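Long-range contact in putative dihydrodipicolinate synthase family protein (Coccidioides immitis, PDB 3QFE), which is a putative member of the dihydrodipicolinate synthase family, built on a TIM barrel, whose specific function is not established: residues 74-88 with 99-113. Numbering follows the deposited sequence.
Sequences RKAVGPDFPIMAGVG and INDASVAGANYVLVL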
# COMPACT_ATOMS: atom_id res chain seq x y z
N ARG A 74 -6.42 -5.46 -11.82
CA ARG A 74 -7.27 -4.67 -12.74
C ARG A 74 -8.60 -5.37 -13.05
O ARG A 74 -9.65 -4.73 -13.07
CB ARG A 74 -6.52 -4.34 -14.04
CG ARG A 74 -7.35 -3.64 -15.13
CD ARG A 74 -7.92 -2.32 -14.61
NE ARG A 74 -6.86 -1.38 -14.22
CZ ARG A 74 -7.02 -0.37 -13.35
NH1 ARG A 74 -8.20 -0.18 -12.74
NH2 ARG A 74 -5.99 0.44 -13.07
N LYS A 75 -8.56 -6.68 -13.29
CA LYS A 75 -9.77 -7.45 -13.56
C LYS A 75 -10.71 -7.45 -12.32
O LYS A 75 -11.93 -7.35 -12.46
CB LYS A 75 -9.41 -8.87 -13.98
CG LYS A 75 -10.59 -9.78 -14.29
CD LYS A 75 -10.14 -11.19 -14.76
CE LYS A 75 -11.33 -12.20 -14.71
NZ LYS A 75 -10.91 -13.64 -14.83
N ALA A 76 -10.14 -7.53 -11.13
CA ALA A 76 -10.95 -7.58 -9.90
C ALA A 76 -11.69 -6.29 -9.61
O ALA A 76 -12.77 -6.34 -9.04
CB ALA A 76 -10.06 -7.91 -8.69
N VAL A 77 -11.10 -5.14 -9.98
CA VAL A 77 -11.62 -3.83 -9.55
C VAL A 77 -12.33 -3.03 -10.68
O VAL A 77 -13.08 -2.09 -10.41
CB VAL A 77 -10.53 -2.97 -8.83
CG1 VAL A 77 -9.74 -3.81 -7.82
CG2 VAL A 77 -9.55 -2.31 -9.84
N GLY A 78 -12.09 -3.43 -11.93
CA GLY A 78 -12.68 -2.73 -13.07
C GLY A 78 -11.83 -1.55 -13.49
O GLY A 78 -10.87 -1.20 -12.80
N PRO A 79 -12.19 -0.88 -14.60
CA PRO A 79 -11.32 0.15 -15.20
C PRO A 79 -11.28 1.50 -14.49
O PRO A 79 -10.39 2.30 -14.78
CB PRO A 79 -11.90 0.32 -16.61
CG PRO A 79 -13.36 0.07 -16.42
CD PRO A 79 -13.45 -1.05 -15.36
N ASP A 80 -12.21 1.76 -13.57
CA ASP A 80 -12.35 3.05 -12.89
C ASP A 80 -11.78 3.12 -11.45
O ASP A 80 -11.88 4.18 -10.82
CB ASP A 80 -13.84 3.46 -12.84
CG ASP A 80 -14.47 3.58 -14.24
OD1 ASP A 80 -13.73 3.77 -15.23
OD2 ASP A 80 -15.71 3.48 -14.34
N PHE A 81 -11.23 2.00 -10.95
CA PHE A 81 -10.65 1.96 -9.62
C PHE A 81 -9.11 2.00 -9.71
O PHE A 81 -8.49 1.20 -10.42
CB PHE A 81 -11.12 0.70 -8.89
CG PHE A 81 -10.91 0.74 -7.38
CD1 PHE A 81 -11.91 1.22 -6.54
CD2 PHE A 81 -9.71 0.31 -6.81
CE1 PHE A 81 -11.72 1.28 -5.16
CE2 PHE A 81 -9.51 0.35 -5.46
CZ PHE A 81 -10.50 0.83 -4.62
N PRO A 82 -8.49 2.94 -8.98
CA PRO A 82 -7.06 3.24 -9.08
C PRO A 82 -6.18 2.10 -8.60
O PRO A 82 -6.45 1.50 -7.55
CB PRO A 82 -6.88 4.47 -8.18
CG PRO A 82 -8.27 5.06 -8.03
CD PRO A 82 -9.19 3.88 -8.09
N ILE A 83 -5.15 1.80 -9.38
CA ILE A 83 -4.17 0.84 -8.98
C ILE A 83 -2.77 1.43 -9.07
O ILE A 83 -2.38 1.96 -10.11
CB ILE A 83 -4.25 -0.45 -9.82
CG1 ILE A 83 -5.48 -1.27 -9.42
CG2 ILE A 83 -2.99 -1.30 -9.64
CD1 ILE A 83 -5.79 -2.36 -10.46
N MET A 84 -2.04 1.34 -7.97
CA MET A 84 -0.67 1.78 -7.88
C MET A 84 0.19 0.53 -7.74
O MET A 84 0.00 -0.27 -6.83
CB MET A 84 -0.51 2.70 -6.66
CG MET A 84 0.89 3.36 -6.51
SD MET A 84 0.93 4.41 -5.04
CE MET A 84 -0.39 5.61 -5.30
N ALA A 85 1.13 0.35 -8.65
CA ALA A 85 1.94 -0.85 -8.65
C ALA A 85 3.34 -0.56 -8.15
O ALA A 85 4.00 0.37 -8.64
CB ALA A 85 2.00 -1.44 -10.06
N GLY A 86 3.81 -1.36 -7.19
CA GLY A 86 5.21 -1.30 -6.76
C GLY A 86 6.09 -1.88 -7.85
O GLY A 86 5.75 -2.89 -8.48
N VAL A 87 7.23 -1.22 -8.10
CA VAL A 87 8.10 -1.60 -9.19
C VAL A 87 9.57 -1.59 -8.80
O VAL A 87 10.44 -1.75 -9.66
CB VAL A 87 7.98 -0.66 -10.40
CG1 VAL A 87 6.63 -0.82 -11.11
CG2 VAL A 87 8.24 0.81 -9.99
N GLY A 88 9.85 -1.42 -7.52
CA GLY A 88 11.24 -1.25 -7.07
C GLY A 88 12.15 -2.44 -7.30
O GLY A 88 11.72 -3.59 -7.24
N ILE A 99 8.12 -1.38 -14.70
CA ILE A 99 7.18 -0.33 -15.06
C ILE A 99 6.42 -0.63 -16.36
O ILE A 99 5.20 -0.57 -16.39
CB ILE A 99 7.87 1.06 -15.13
CG1 ILE A 99 8.26 1.54 -13.71
CG2 ILE A 99 6.93 2.06 -15.80
CD1 ILE A 99 9.10 2.86 -13.70
N ASN A 100 7.15 -0.99 -17.42
CA ASN A 100 6.52 -1.32 -18.68
C ASN A 100 5.57 -2.51 -18.56
O ASN A 100 4.50 -2.51 -19.15
CB ASN A 100 7.58 -1.50 -19.78
CG ASN A 100 8.11 -0.16 -20.27
OD1 ASN A 100 7.34 0.71 -20.68
ND2 ASN A 100 9.42 0.02 -20.20
N ASP A 101 5.97 -3.52 -17.78
CA ASP A 101 5.08 -4.64 -17.49
C ASP A 101 3.81 -4.15 -16.81
O ASP A 101 2.71 -4.57 -17.19
CB ASP A 101 5.75 -5.69 -16.60
CG ASP A 101 6.83 -6.48 -17.34
OD1 ASP A 101 6.94 -6.36 -18.58
OD2 ASP A 101 7.56 -7.22 -16.67
N ALA A 102 3.97 -3.25 -15.84
CA ALA A 102 2.84 -2.70 -15.07
C ALA A 102 1.88 -1.94 -15.96
O ALA A 102 0.66 -2.05 -15.82
CB ALA A 102 3.33 -1.80 -13.90
N SER A 103 2.45 -1.16 -16.87
CA SER A 103 1.68 -0.38 -17.79
C SER A 103 0.82 -1.29 -18.66
O SER A 103 -0.39 -1.10 -18.74
CB SER A 103 2.62 0.46 -18.65
OG SER A 103 1.87 1.27 -19.53
N VAL A 104 1.45 -2.29 -19.28
CA VAL A 104 0.71 -3.26 -20.10
C VAL A 104 -0.38 -4.00 -19.28
O VAL A 104 -1.47 -4.25 -19.76
CB VAL A 104 1.68 -4.26 -20.84
CG1 VAL A 104 0.90 -5.35 -21.60
CG2 VAL A 104 2.62 -3.51 -21.83
N ALA A 105 -0.10 -4.30 -18.02
CA ALA A 105 -1.04 -5.09 -17.22
C ALA A 105 -2.21 -4.26 -16.67
O ALA A 105 -3.14 -4.81 -16.14
CB ALA A 105 -0.30 -5.82 -16.12
N GLY A 106 -2.14 -2.94 -16.82
CA GLY A 106 -3.25 -2.06 -16.46
C GLY A 106 -3.11 -1.15 -15.25
O GLY A 106 -4.10 -0.57 -14.83
N ALA A 107 -1.92 -1.01 -14.66
CA ALA A 107 -1.73 -0.08 -13.53
C ALA A 107 -1.93 1.40 -13.93
O ALA A 107 -1.81 1.73 -15.12
CB ALA A 107 -0.37 -0.28 -12.91
N ASN A 108 -2.29 2.28 -12.98
CA ASN A 108 -2.43 3.73 -13.27
C ASN A 108 -1.19 4.51 -12.85
O ASN A 108 -0.85 5.55 -13.45
CB ASN A 108 -3.64 4.35 -12.55
CG ASN A 108 -4.93 3.60 -12.79
OD1 ASN A 108 -5.43 2.90 -11.90
ND2 ASN A 108 -5.48 3.73 -13.98
N TYR A 109 -0.52 4.00 -11.81
CA TYR A 109 0.65 4.64 -11.25
C TYR A 109 1.69 3.59 -10.88
O TYR A 109 1.35 2.42 -10.59
CB TYR A 109 0.27 5.41 -9.98
CG TYR A 109 -1.04 6.18 -10.02
CD1 TYR A 109 -1.15 7.38 -10.71
CD2 TYR A 109 -2.13 5.72 -9.33
CE1 TYR A 109 -2.34 8.09 -10.73
CE2 TYR A 109 -3.33 6.43 -9.34
CZ TYR A 109 -3.43 7.60 -10.02
OH TYR A 109 -4.64 8.26 -10.01
N VAL A 110 2.95 4.01 -10.82
CA VAL A 110 3.98 3.12 -10.32
C VAL A 110 4.62 3.72 -9.10
O VAL A 110 4.85 4.92 -9.03
CB VAL A 110 5.04 2.73 -11.39
CG1 VAL A 110 4.38 1.96 -12.47
CG2 VAL A 110 5.73 3.95 -11.98
N LEU A 111 4.91 2.85 -8.14
CA LEU A 111 5.49 3.23 -6.87
C LEU A 111 6.95 2.76 -6.81
O LEU A 111 7.23 1.57 -6.86
CB LEU A 111 4.64 2.61 -5.78
CG LEU A 111 4.96 2.81 -4.31
CD1 LEU A 111 4.80 4.25 -3.86
CD2 LEU A 111 4.02 1.87 -3.53
N VAL A 112 7.87 3.71 -6.73
CA VAL A 112 9.29 3.45 -7.01
C VAL A 112 10.21 3.68 -5.80
O VAL A 112 10.39 4.81 -5.36
CB VAL A 112 9.79 4.34 -8.23
CG1 VAL A 112 11.25 4.02 -8.62
CG2 VAL A 112 8.89 4.18 -9.45
N LEU A 113 10.80 2.60 -5.29
CA LEU A 113 11.90 2.67 -4.30
C LEU A 113 13.13 3.32 -4.89
O LEU A 113 13.39 3.18 -6.08
CB LEU A 113 12.29 1.27 -3.80
CG LEU A 113 11.27 0.60 -2.87
CD1 LEU A 113 11.33 -0.93 -2.97
CD2 LEU A 113 11.41 1.09 -1.42
O HOH W 1 -7.76 2.68 -15.15
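Arg74, near the C-terminal end of helix 63-77, reaches across to Gly106 and Asn108, in the turn between helix and second strand of a beta-alpha-beta unit of the TIM barrel, where helix 92-105 links neighbouring parallel strands 83-86 and 109-112. Bends at chi2 (59°) and chi3 (61°) bring the guanidinium edge to Gly106 O, which NE and NH2 grip side-on, at 2.9 and 2.8 Å. NH1 serves Gly78 O and Phe81 O, while Ile83 CD1 covers one face. Gly106 closes helix 92-105 in a Schellman motif; its positive phi calls for glycine, since a side chain would press on Ala105 O. Asn108 OD1 stands in for a backbone acceptor, taking Ile83 N in the carbonyl plane (2.8 Å, 162° at the hydrogen) and Arg74 NH2, its fifth guanidinium bond, from above that plane; ND2 donates to a water that donates to Pro79 O. Ile83 O accepts from Asn108 N and Tyr109 N; Ala85 N donates to Tyr109 O, Leu111 N to Ala85 O and Val87 N to Leu111 O. The Ala85 methyl meets those of Ala102, on the helix, and Ala107, after it, small residues suiting close helix-sheet approach. Farther along, Val87 CG1 meets Val110 CG1 at 3.8 Å, and its CG2 lies 3.5 Å from Val112 CG2.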